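Local coordinates for protein putative NADPH-dependent oxidoreductase (PDB 3DB2) that is a putative NADPH-dependent oxidoreductase of the GFO/IDH/MocA type, probably binding its dinucleotide cofactor on a Rossmann-fold domain, at residues F154-G159 / T180-H185; G176-Q181 / T215-L220; A9-G14 / T34-T39; R15-M20 / E44-R49. One frame throughout, in Å; residues are numbered along the deposited sequence.

Interaction 1 of 4, residues F154-G159 / T180-H185; sequences FSNERG and TQLGVH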
loop_
_atom_site.group_PDB
_atom_site.type_symbol
_atom_site.label_atom_id
_atom_site.label_comp_id
_atom_site.label_asym_id
_atom_site.label_seq_id
_atom_site.Cartn_x
_atom_site.Cartn_y
_atom_site.Cartn_z
ATOM N N PHE C 154 7.096 -2.599 -5.779
ATOM C CA PHE C 154 8.075 -3.296 -6.630
ATOM C C PHE C 154 9.020 -3.991 -5.612
ATOM O O PHE C 154 9.694 -3.366 -4.822
ATOM C CB PHE C 154 8.767 -2.407 -7.609
ATOM C CG PHE C 154 9.506 -3.112 -8.759
ATOM C CD1 PHE C 154 9.673 -4.472 -8.801
ATOM C CD2 PHE C 154 10.030 -2.331 -9.790
ATOM C CE1 PHE C 154 10.339 -5.134 -9.834
ATOM C CE2 PHE C 154 10.700 -2.957 -10.828
ATOM C CZ PHE C 154 10.866 -4.332 -10.835
ATOM N N SER C 155 8.987 -5.316 -5.658
ATOM C CA SER C 155 9.774 -6.128 -4.752
ATOM C C SER C 155 10.328 -7.383 -5.433
ATOM O O SER C 155 9.811 -7.887 -6.439
ATOM C CB SER C 155 8.957 -6.592 -3.550
ATOM O OG SER C 155 8.025 -7.592 -3.933
ATOM N N ASN C 156 11.384 -7.893 -4.832
ATOM C CA ASN C 156 11.977 -9.186 -5.184
ATOM C C ASN C 156 12.888 -9.599 -4.030
ATOM O O ASN C 156 13.028 -8.905 -3.016
ATOM C CB ASN C 156 12.650 -9.109 -6.536
ATOM C CG ASN C 156 13.914 -8.285 -6.563
ATOM O OD1 ASN C 156 14.650 -8.109 -5.603
ATOM N ND2 ASN C 156 14.128 -7.777 -7.766
ATOM N N GLU C 157 13.497 -10.772 -4.155
ATOM C CA GLU C 157 14.194 -11.357 -3.011
ATOM C C GLU C 157 15.677 -11.058 -3.059
ATOM O O GLU C 157 16.470 -11.727 -2.372
ATOM C CB GLU C 157 13.867 -12.854 -3.077
ATOM C CG GLU C 157 14.651 -13.503 -4.188
ATOM C CD GLU C 157 13.989 -13.578 -5.546
ATOM O OE1 GLU C 157 13.098 -12.766 -5.878
ATOM O OE2 GLU C 157 14.397 -14.497 -6.305
ATOM N N ARG C 158 16.082 -10.041 -3.818
ATOM C CA ARG C 158 17.515 -9.766 -3.977
ATOM C C ARG C 158 18.307 -9.642 -2.681
ATOM O O ARG C 158 19.459 -10.119 -2.564
ATOM C CB ARG C 158 17.696 -8.470 -4.787
ATOM C CG ARG C 158 19.141 -8.000 -4.780
ATOM C CD ARG C 158 19.830 -8.454 -6.051
ATOM N NE ARG C 158 19.129 -8.047 -7.254
ATOM C CZ ARG C 158 19.266 -8.613 -8.445
ATOM N NH1 ARG C 158 20.092 -9.634 -8.639
ATOM N NH2 ARG C 158 18.571 -8.153 -9.468
ATOM N N GLY C 159 17.719 -8.991 -1.676
ATOM C CA GLY C 159 18.428 -8.697 -0.439
ATOM C C GLY C 159 18.805 -9.924 0.376
ATOM O O GLY C 159 19.762 -9.914 1.152
ATOM N N THR C 180 16.073 2.761 -5.178
ATOM C CA THR C 180 16.672 3.159 -6.457
ATOM C C THR C 180 16.427 2.152 -7.561
ATOM O O THR C 180 15.819 2.472 -8.585
ATOM C CB THR C 180 18.193 3.360 -6.279
ATOM O OG1 THR C 180 18.442 4.490 -5.430
ATOM C CG2 THR C 180 18.833 3.674 -7.611
ATOM N N GLN C 181 16.875 0.918 -7.397
ATOM C CA GLN C 181 16.879 -0.090 -8.439
ATOM C C GLN C 181 15.467 -0.445 -8.903
ATOM O O GLN C 181 15.251 -0.665 -10.096
ATOM C CB GLN C 181 17.547 -1.393 -7.983
ATOM C CG GLN C 181 19.043 -1.450 -7.921
ATOM C CD GLN C 181 19.740 -0.245 -8.529
ATOM O OE1 GLN C 181 20.056 -0.215 -9.720
ATOM N NE2 GLN C 181 19.982 0.750 -7.670
ATOM N N LEU C 182 14.546 -0.535 -7.944
ATOM C CA LEU C 182 13.171 -0.934 -8.215
ATOM C C LEU C 182 12.293 0.311 -8.177
ATOM O O LEU C 182 11.483 0.538 -9.075
ATOM C CB LEU C 182 12.652 -1.969 -7.209
ATOM C CG LEU C 182 13.449 -3.262 -7.042
ATOM C CD1 LEU C 182 12.698 -4.277 -6.171
ATOM C CD2 LEU C 182 13.772 -3.863 -8.397
ATOM N N GLY C 183 12.408 1.140 -7.166
ATOM C CA GLY C 183 11.466 2.219 -6.960
ATOM C C GLY C 183 11.443 3.244 -8.070
ATOM O O GLY C 183 10.415 3.873 -8.313
ATOM N N VAL C 184 12.585 3.483 -8.750
ATOM C CA VAL C 184 12.570 4.580 -9.731
ATOM C C VAL C 184 11.603 4.302 -10.860
ATOM O O VAL C 184 11.032 5.187 -11.496
ATOM C CB VAL C 184 14.010 4.779 -10.250
ATOM C CG1 VAL C 184 14.045 5.621 -11.515
ATOM C CG2 VAL C 184 14.829 5.440 -9.152
ATOM N N HIS C 185 11.386 3.004 -11.140
ATOM C CA HIS C 185 10.399 2.594 -12.138
ATOM C C HIS C 185 8.997 3.065 -11.738
ATOM O O HIS C 185 8.300 3.717 -12.525
ATOM C CB HIS C 185 10.329 1.090 -12.300
ATOM C CG HIS C 185 11.475 0.408 -12.960
ATOM N ND1 HIS C 185 11.497 0.115 -14.305
ATOM C CD2 HIS C 185 12.638 -0.048 -12.444
ATOM C CE1 HIS C 185 12.629 -0.494 -14.584
ATOM N NE2 HIS C 185 13.335 -0.611 -13.477
#
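In the C-terminal domain of the GFO/IDH/MocA type, F154 and L182 join the end of strand 147-155 to the junction between helices 178-181 and 183-194. The L182 side chain lies across one face of the phenyl ring. Its CD2 sits 3.9 Å from the F154 ring centroid, only 12° off the normal, in a CH-pi contact. L182 CB is on that face too, 3.7 Å from F154 CG. The other methyl, L182 CD1, reaches the strand backbone, 3.4 Å from F154 O. The ring is turned onto the leucine by a chi1 of -164°, with CG anti to the backbone N. H185 meets the edge of the F154 ring, not the face L182 covers. The two rings form an offset edge-to-face pair, with planes at 69° and centroids 5.6 Å apart. With an alanine here, L182 CD2 would probably lose the ring face it covers, and H185 the ring edge set against it. Just past the strand end, N156 OD1 accepts from R158 N at 3.0 Å, an Asx turn. The surroundings are aromatic: F258 and F241 also meet F154, and W261 meets H185. H185 touches K97 as well, and V184 packs on helix 324-343.

Interaction 2 of 4, residues G176-Q181 / T215-L220; sequences GGPLTQ and TVNQTL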
loop_
_atom_site.group_PDB
_atom_site.type_symbol
_atom_site.label_atom_id
_atom_site.label_comp_id
_atom_site.label_asym_id
_atom_site.label_seq_id
_atom_site.Cartn_x
_atom_site.Cartn_y
_atom_site.Cartn_z
ATOM N N GLY C 176 18.635 4.007 -0.751
ATOM C CA GLY C 176 17.426 3.399 -0.239
ATOM C C GLY C 176 17.307 1.961 -0.668
ATOM O O GLY C 176 16.244 1.332 -0.601
ATOM N N GLY C 177 18.414 1.364 -1.129
ATOM C CA GLY C 177 18.382 -0.031 -1.547
ATOM C C GLY C 177 17.487 -0.260 -2.751
ATOM O O GLY C 177 17.762 0.280 -3.830
ATOM N N PRO C 178 16.423 -1.041 -2.592
ATOM C CA PRO C 178 15.502 -1.273 -3.701
ATOM C C PRO C 178 14.830 0.029 -4.130
ATOM O O PRO C 178 14.289 0.112 -5.246
ATOM C CB PRO C 178 14.517 -2.311 -3.149
ATOM C CG PRO C 178 14.538 -2.067 -1.664
ATOM C CD PRO C 178 15.986 -1.753 -1.372
ATOM N N LEU C 179 14.847 1.055 -3.290
ATOM C CA LEU C 179 14.179 2.304 -3.718
ATOM C C LEU C 179 14.740 2.853 -5.019
ATOM O O LEU C 179 14.016 3.352 -5.891
ATOM C CB LEU C 179 14.354 3.330 -2.618
ATOM C CG LEU C 179 13.513 4.590 -2.601
ATOM C CD1 LEU C 179 12.071 4.264 -2.958
ATOM C CD2 LEU C 179 13.671 5.247 -1.240
ATOM N N THR C 180 16.073 2.761 -5.178
ATOM C CA THR C 180 16.672 3.159 -6.457
ATOM C C THR C 180 16.427 2.152 -7.561
ATOM O O THR C 180 15.819 2.472 -8.585
ATOM C CB THR C 180 18.193 3.360 -6.279
ATOM O OG1 THR C 180 18.442 4.490 -5.430
ATOM C CG2 THR C 180 18.833 3.674 -7.611
ATOM N N GLN C 181 16.875 0.918 -7.397
ATOM C CA GLN C 181 16.879 -0.090 -8.439
ATOM C C GLN C 181 15.467 -0.445 -8.903
ATOM O O GLN C 181 15.251 -0.665 -10.096
ATOM C CB GLN C 181 17.547 -1.393 -7.983
ATOM C CG GLN C 181 19.043 -1.450 -7.921
ATOM C CD GLN C 181 19.740 -0.245 -8.529
ATOM O OE1 GLN C 181 20.056 -0.215 -9.720
ATOM N NE2 GLN C 181 19.982 0.750 -7.670
ATOM N N THR C 215 16.879 -2.473 2.890
ATOM C CA THR C 215 16.303 -3.403 1.933
ATOM C C THR C 215 14.774 -3.407 1.874
ATOM O O THR C 215 14.243 -4.147 1.036
ATOM C CB THR C 215 16.739 -4.855 2.186
ATOM O OG1 THR C 215 16.414 -5.373 3.461
ATOM C CG2 THR C 215 18.278 -4.929 2.145
ATOM N N VAL C 216 14.153 -2.610 2.743
ATOM C CA VAL C 216 12.691 -2.542 2.846
ATOM C C VAL C 216 12.292 -1.097 3.121
ATOM O O VAL C 216 12.785 -0.507 4.085
ATOM C CB VAL C 216 12.146 -3.443 3.962
ATOM C CG1 VAL C 216 10.637 -3.247 4.146
ATOM C CG2 VAL C 216 12.437 -4.916 3.721
ATOM N N ASN C 217 11.478 -0.514 2.263
ATOM C CA ASN C 217 10.963 0.815 2.386
ATOM C C ASN C 217 9.414 0.788 2.223
ATOM O O ASN C 217 8.914 -0.017 1.457
ATOM C CB ASN C 217 11.441 1.839 1.373
ATOM C CG ASN C 217 12.954 2.016 1.338
ATOM O OD1 ASN C 217 13.505 2.727 2.154
ATOM N ND2 ASN C 217 13.515 1.346 0.336
ATOM N N GLN C 218 8.784 1.691 2.945
ATOM C CA GLN C 218 7.410 2.096 2.655
ATOM C C GLN C 218 7.442 3.630 2.597
ATOM O O GLN C 218 7.828 4.280 3.553
ATOM C CB GLN C 218 6.459 1.565 3.687
ATOM C CG GLN C 218 6.267 0.061 3.518
ATOM C CD GLN C 218 5.199 -0.543 4.394
ATOM O OE1 GLN C 218 5.175 -0.254 5.595
ATOM N NE2 GLN C 218 4.302 -1.362 3.860
ATOM N N THR C 219 6.995 4.165 1.467
ATOM C CA THR C 219 7.126 5.585 1.190
ATOM C C THR C 219 5.736 6.173 0.904
ATOM O O THR C 219 5.043 5.535 0.090
ATOM C CB THR C 219 8.012 5.841 -0.040
ATOM O OG1 THR C 219 9.233 5.132 0.167
ATOM C CG2 THR C 219 8.293 7.325 -0.161
ATOM N N LEU C 220 5.460 7.290 1.546
ATOM C CA LEU C 220 4.274 8.078 1.218
ATOM C C LEU C 220 4.690 9.320 0.414
ATOM O O LEU C 220 5.693 9.971 0.662
ATOM C CB LEU C 220 3.523 8.516 2.461
ATOM C CG LEU C 220 3.030 7.387 3.357
ATOM C CD1 LEU C 220 2.186 7.988 4.488
ATOM C CD2 LEU C 220 2.261 6.332 2.589
#
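N217 grips the turn before helix 178-181 by one nearly straight hydrogen bond, and this is the tight part of the contact. N217 ND2 donates to G176 O at 2.9 Å, with an angle of 163° at the hydrogen. The bond lies in the carbonyl plane of G176 and nearly in the amide plane of N217. G176 O also accepts from L179 N at 3.0 Å, so two donors hold this carbonyl. L179 crosses the N217 side chain at about a right angle, with CB 3.7 Å from N217 ND2. Next to it, P178 CG sits 3.4 Å from T215 O. The strand 216-223 belongs to the mixed sheet of the C-terminal domain. It starts at a classic beta bulge, where T215 and V216 both face K205. The amide of N217 has further mates: OD1 accepts from N202 ND2, and ND2 also bonds T233 OG1. A leucine here would probably cost G176 O one of its two donors and leave N202 and T233 without the amide they bond. The packing slackens toward T219. There L179 CD1 approaches no nearer than 4.3 Å to T219 OG1, a hydroxyl bonded to N202 OD1. This looser end is not a solvent side; T219 is buried. V216 points away from the helix and packs on S148 of the second subunit.

Interaction 3 of 4, residues A9-G14 / T34-T39; sequences AAIGLG and TCYSRT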
loop_
_atom_site.group_PDB
_atom_site.type_symbol
_atom_site.label_atom_id
_atom_site.label_comp_id
_atom_site.label_asym_id
_atom_site.label_seq_id
_atom_site.Cartn_x
_atom_site.Cartn_y
_atom_site.Cartn_z
ATOM N N ALA C 9 25.440 3.734 -31.321
ATOM C CA ALA C 9 26.580 3.049 -30.709
ATOM C C ALA C 9 26.196 2.641 -29.284
ATOM O O ALA C 9 25.597 3.470 -28.599
ATOM C CB ALA C 9 27.852 3.858 -30.600
ATOM N N ALA C 10 26.581 1.437 -28.905
ATOM C CA ALA C 10 26.355 0.871 -27.593
ATOM C C ALA C 10 27.588 1.160 -26.735
ATOM O O ALA C 10 28.695 0.787 -27.074
ATOM C CB ALA C 10 26.040 -0.623 -27.590
ATOM N N ILE C 11 27.380 1.854 -25.634
ATOM C CA ILE C 11 28.420 2.099 -24.649
ATOM C C ILE C 11 28.081 1.451 -23.317
ATOM O O ILE C 11 27.081 1.779 -22.674
ATOM C CB ILE C 11 28.669 3.613 -24.527
ATOM C CG1 ILE C 11 29.256 4.182 -25.822
ATOM C CG2 ILE C 11 29.556 3.909 -23.342
ATOM C CD1 ILE C 11 29.062 5.667 -25.987
ATOM N N GLY C 12 28.927 0.500 -22.909
ATOM C CA GLY C 12 28.718 -0.217 -21.645
ATOM C C GLY C 12 28.147 -1.572 -22.046
ATOM O O GLY C 12 26.975 -1.731 -22.406
ATOM N N LEU C 13 28.972 -2.621 -22.070
ATOM C CA LEU C 13 28.458 -3.835 -22.735
ATOM C C LEU C 13 28.273 -4.971 -21.741
ATOM O O LEU C 13 28.699 -6.106 -21.968
ATOM C CB LEU C 13 29.399 -4.170 -23.875
ATOM C CG LEU C 13 29.682 -3.019 -24.848
ATOM C CD1 LEU C 13 30.681 -3.465 -25.897
ATOM C CD2 LEU C 13 28.401 -2.544 -25.507
ATOM N N GLY C 14 27.622 -4.665 -20.624
ATOM C CA GLY C 14 27.099 -5.615 -19.669
ATOM C C GLY C 14 25.839 -6.306 -20.147
ATOM O O GLY C 14 25.352 -6.255 -21.266
ATOM N N THR C 34 28.580 0.610 -33.940
ATOM C CA THR C 34 29.739 0.194 -33.173
ATOM C C THR C 34 29.362 0.080 -31.705
ATOM O O THR C 34 28.219 0.316 -31.295
ATOM C CB THR C 34 30.910 1.167 -33.420
ATOM O OG1 THR C 34 32.111 0.623 -32.879
ATOM C CG2 THR C 34 30.653 2.511 -32.760
ATOM N N CYS C 35 30.341 -0.306 -30.909
ATOM C CA CYS C 35 30.232 -0.477 -29.475
ATOM C C CYS C 35 31.559 -0.178 -28.790
ATOM O O CYS C 35 32.683 -0.252 -29.335
ATOM C CB CYS C 35 29.709 -1.884 -29.199
ATOM S SG CYS C 35 31.000 -3.167 -29.365
ATOM N N TYR C 36 31.442 0.205 -27.526
ATOM C CA TYR C 36 32.581 0.445 -26.643
ATOM C C TYR C 36 32.299 -0.176 -25.276
ATOM O O TYR C 36 31.179 -0.067 -24.809
ATOM C CB TYR C 36 32.863 1.946 -26.545
ATOM C CG TYR C 36 34.001 2.216 -25.589
ATOM C CD1 TYR C 36 35.322 2.024 -25.969
ATOM C CD2 TYR C 36 33.728 2.656 -24.300
ATOM C CE1 TYR C 36 36.364 2.269 -25.086
ATOM C CE2 TYR C 36 34.758 2.906 -23.410
ATOM C CZ TYR C 36 36.065 2.714 -23.809
ATOM O OH TYR C 36 37.084 2.958 -22.912
ATOM N N SER C 37 33.307 -0.799 -24.709
ATOM C CA SER C 37 33.531 -1.202 -23.337
ATOM C C SER C 37 35.006 -0.996 -23.009
ATOM O O SER C 37 35.789 -0.937 -23.959
ATOM C CB SER C 37 33.152 -2.662 -23.099
ATOM O OG SER C 37 32.181 -2.786 -22.064
ATOM N N ARG C 38 35.375 -0.879 -21.748
ATOM C CA ARG C 38 36.806 -0.743 -21.433
ATOM C C ARG C 38 37.550 -2.034 -21.766
ATOM O O ARG C 38 38.658 -2.063 -22.307
ATOM C CB ARG C 38 36.982 -0.341 -19.975
ATOM C CG ARG C 38 36.201 0.897 -19.552
ATOM C CD ARG C 38 35.465 0.706 -18.228
ATOM N NE ARG C 38 34.009 0.632 -18.422
ATOM C CZ ARG C 38 33.173 0.283 -17.442
ATOM N NH1 ARG C 38 33.674 -0.013 -16.242
ATOM N NH2 ARG C 38 31.864 0.228 -17.648
ATOM N N THR C 39 36.895 -3.153 -21.449
ATOM C CA THR C 39 37.403 -4.489 -21.715
ATOM C C THR C 39 37.201 -4.930 -23.159
ATOM O O THR C 39 36.046 -5.033 -23.572
ATOM C CB THR C 39 36.678 -5.525 -20.818
ATOM O OG1 THR C 39 36.843 -5.145 -19.447
ATOM C CG2 THR C 39 37.267 -6.911 -21.011
#
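L13 CG stands anti to its carbonyl carbon (chi1 -52°), and C35 SG lies between backbone N and carbonyl carbon (chi1 78°). These torsions bring L13 CD1 to 3.5 Å from C35 SG. The two residues belong to the first beta-alpha-beta unit of the Rossmann fold, formed by strand 6-11, helix 15-24 and strand 30-36. The strands run parallel, at 12° to each other, in direct register. Three backbone bonds tie them. A10 N donates to T34 O, and Y36 N returns a 2.8 Å bond to A10 O. G12 N then donates to Y36 O in a nearly straight bond of 3.0 Å. A10 and C35 share one sheet face, which F46 of helix 40-50 covers. A9, I11, T34 and Y36 lie on the other, where I11 CG2 meets the edge of the Y36 ring. T34 OG1 is hydrogen-bonded to D55 OD2. G12 and G14 fit a GxGxxA pattern, consistent with the dinucleotide-binding turn of such domains. The backbone angles of G12 leave no room for a CB beside the carbonyl O of I11. Past the last bridge, S37 OG accepts a bent 3.2 Å bond from L13 N and lies 3.6 Å from L13 CB.

Interaction 4 of 4, residues R15-M20 / E44-R49; sequences RWAYVM and EKFGKR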
loop_
_atom_site.group_PDB
_atom_site.type_symbol
_atom_site.label_atom_id
_atom_site.label_comp_id
_atom_site.label_asym_id
_atom_site.label_seq_id
_atom_site.Cartn_x
_atom_site.Cartn_y
_atom_site.Cartn_z
ATOM N N ARG C 15 25.226 -7.053 -19.253
ATOM C CA ARG C 15 23.997 -7.796 -19.441
ATOM C C ARG C 15 22.916 -6.933 -20.071
ATOM O O ARG C 15 22.373 -7.287 -21.103
ATOM C CB ARG C 15 23.542 -8.311 -18.053
ATOM N N TRP C 16 22.604 -5.809 -19.436
ATOM C CA TRP C 16 21.515 -4.951 -19.889
ATOM C C TRP C 16 21.797 -4.437 -21.287
ATOM O O TRP C 16 20.868 -4.283 -22.079
ATOM C CB TRP C 16 21.269 -3.796 -18.890
ATOM C CG TRP C 16 19.970 -3.125 -19.258
ATOM C CD1 TRP C 16 19.823 -1.840 -19.700
ATOM C CD2 TRP C 16 18.658 -3.713 -19.217
ATOM N NE1 TRP C 16 18.493 -1.592 -19.936
ATOM C CE2 TRP C 16 17.763 -2.723 -19.646
ATOM C CE3 TRP C 16 18.163 -4.976 -18.856
ATOM C CZ2 TRP C 16 16.390 -2.961 -19.726
ATOM C CZ3 TRP C 16 16.798 -5.223 -18.931
ATOM C CH2 TRP C 16 15.946 -4.201 -19.367
ATOM N N ALA C 17 23.061 -4.202 -21.664
ATOM C CA ALA C 17 23.314 -3.824 -23.050
ATOM C C ALA C 17 22.786 -4.796 -24.075
ATOM O O ALA C 17 22.357 -4.434 -25.167
ATOM C CB ALA C 17 24.825 -3.679 -23.250
ATOM N N TYR C 18 22.842 -6.099 -23.778
ATOM C CA TYR C 18 22.367 -7.138 -24.674
ATOM C C TYR C 18 20.831 -7.240 -24.679
ATOM O O TYR C 18 20.161 -7.474 -25.677
ATOM C CB TYR C 18 22.968 -8.478 -24.227
ATOM C CG TYR C 18 24.452 -8.642 -24.470
ATOM C CD1 TYR C 18 25.423 -8.006 -23.721
ATOM C CD2 TYR C 18 24.877 -9.456 -25.510
ATOM C CE1 TYR C 18 26.776 -8.170 -23.981
ATOM C CE2 TYR C 18 26.217 -9.635 -25.777
ATOM C CZ TYR C 18 27.165 -8.999 -25.013
ATOM O OH TYR C 18 28.491 -9.217 -25.327
ATOM N N VAL C 19 20.232 -7.117 -23.504
ATOM C CA VAL C 19 18.762 -7.074 -23.458
ATOM C C VAL C 19 18.270 -5.919 -24.320
ATOM O O VAL C 19 17.314 -6.147 -25.067
ATOM C CB VAL C 19 18.259 -6.942 -22.022
ATOM C CG1 VAL C 19 16.757 -6.693 -21.910
ATOM C CG2 VAL C 19 18.615 -8.230 -21.284
HETATM N N MSE C 20 18.935 -4.762 -24.207
HETATM C CA MSE C 20 18.509 -3.608 -25.007
HETATM C C MSE C 20 18.649 -3.928 -26.487
HETATM O O MSE C 20 17.684 -3.763 -27.238
HETATM C CB MSE C 20 19.267 -2.337 -24.634
HETATM C CG MSE C 20 18.904 -1.661 -23.313
HETATM SE SE MSE C 20 16.981 -1.327 -23.074
HETATM C CE MSE C 20 16.800 -0.010 -24.486
ATOM N N GLU C 44 34.550 -7.575 -27.820
ATOM C CA GLU C 44 34.637 -8.770 -28.658
ATOM C C GLU C 44 33.273 -9.420 -28.874
ATOM O O GLU C 44 32.767 -9.559 -29.986
ATOM C CB GLU C 44 35.550 -9.784 -27.953
ATOM C CG GLU C 44 37.001 -9.351 -27.897
ATOM C CD GLU C 44 37.647 -9.146 -29.253
ATOM O OE1 GLU C 44 38.897 -9.277 -29.336
ATOM O OE2 GLU C 44 36.942 -8.853 -30.244
ATOM N N LYS C 45 32.713 -9.863 -27.773
ATOM C CA LYS C 45 31.483 -10.651 -27.703
ATOM C C LYS C 45 30.349 -9.854 -28.319
ATOM O O LYS C 45 29.611 -10.282 -29.206
ATOM C CB LYS C 45 31.289 -10.976 -26.232
ATOM C CG LYS C 45 30.110 -11.859 -25.917
ATOM C CD LYS C 45 30.281 -12.531 -24.565
ATOM C CE LYS C 45 28.939 -13.044 -24.049
ATOM N NZ LYS C 45 28.127 -13.695 -25.118
ATOM N N PHE C 46 30.183 -8.604 -27.873
ATOM C CA PHE C 46 29.027 -7.816 -28.321
ATOM C C PHE C 46 29.037 -7.611 -29.819
ATOM O O PHE C 46 28.089 -7.883 -30.577
ATOM C CB PHE C 46 29.058 -6.498 -27.528
ATOM C CG PHE C 46 27.788 -5.673 -27.697
ATOM C CD1 PHE C 46 27.698 -4.763 -28.725
ATOM C CD2 PHE C 46 26.717 -5.836 -26.831
ATOM C CE1 PHE C 46 26.568 -3.994 -28.938
ATOM C CE2 PHE C 46 25.573 -5.076 -27.030
ATOM C CZ PHE C 46 25.498 -4.176 -28.077
ATOM N N GLY C 47 30.167 -7.106 -30.356
ATOM C CA GLY C 47 30.248 -6.843 -31.781
ATOM C C GLY C 47 30.019 -8.065 -32.628
ATOM O O GLY C 47 29.486 -8.001 -33.739
ATOM N N LYS C 48 30.422 -9.236 -32.135
ATOM C CA LYS C 48 30.169 -10.453 -32.937
ATOM C C LYS C 48 28.688 -10.796 -32.899
ATOM O O LYS C 48 28.026 -11.012 -33.912
ATOM C CB LYS C 48 31.071 -11.552 -32.387
ATOM C CG LYS C 48 31.004 -12.872 -33.133
ATOM C CD LYS C 48 31.944 -13.916 -32.532
ATOM N N ARG C 49 28.138 -10.835 -31.687
ATOM C CA ARG C 49 26.719 -11.095 -31.468
ATOM C C ARG C 49 25.834 -10.241 -32.353
ATOM O O ARG C 49 24.927 -10.712 -33.029
ATOM C CB ARG C 49 26.380 -10.804 -30.002
ATOM C CG ARG C 49 24.899 -10.934 -29.701
ATOM C CD ARG C 49 24.433 -12.368 -29.558
ATOM N NE ARG C 49 23.666 -12.514 -28.325
ATOM C CZ ARG C 49 22.385 -12.187 -28.196
ATOM N NH1 ARG C 49 21.686 -11.693 -29.213
ATOM N NH2 ARG C 49 21.811 -12.371 -27.009
#
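Helices 15-24 and 40-50 run almost parallel here, at 7°, with their axes 11.5 Å apart. They are the first two helices of the Rossmann domain. Such a wide gap is filled by side chains, mainly Y18 and F46. The two side chains pass one another, each heading for the other's helix, and form an edge-to-face pair, with the F46 edge against the Y18 face. The planes stand at 80° and the centroids 5.1 Å apart. F46 CD2 does the touching: it lies 3.6 Å above the Y18 plane, off-centre over the ring, and 3.7 Å from Y18 CZ. The chi1 of F46 is -170°, with CG anti to the backbone N, and this carries the ring back toward the first helix. On its own edge, F46 CE2 comes 3.8 Å from A17 O, in the ring plane. F46 also packs on L32 and C35 of strand 30-36. K45 and R49 border the contact on its exposed side. R49 NE approaches the Y18 ring edge at CD2, while its guanidinium has a salt bridge to D22. K45 crosses the end of the tyrosine at about a right angle. Y18 OH lies 3.2 Å from K45 CG and only 3.1 Å from F46 N, but the angle there is too poor for a hydrogen bond.

The four contacts form two pairs, one in each domain. Interactions 3 and 4 have centres 8 Å apart. G12 O lies 3.0 Å from A17 CB, and F46 CD1 lies 3.5 Å from C35 CB, so the glycine turn rests on helix 15-24 and strand 30-36 on helix 40-50. Interactions 1 and 2 share helix 178-181, with centres 7 Å apart and a probable 2.9 Å hydrogen bond from G183 N to P178 O. Between the domains, the nearest atoms of interactions 1 and 4 are about 7 Å apart. In proteins of this family the cofactor and substrate probably come together between the two domains. E96 and K97 are adjacent in the chain: W16 of interaction 4 bonds E96, and H185 of interaction 1 reaches K97.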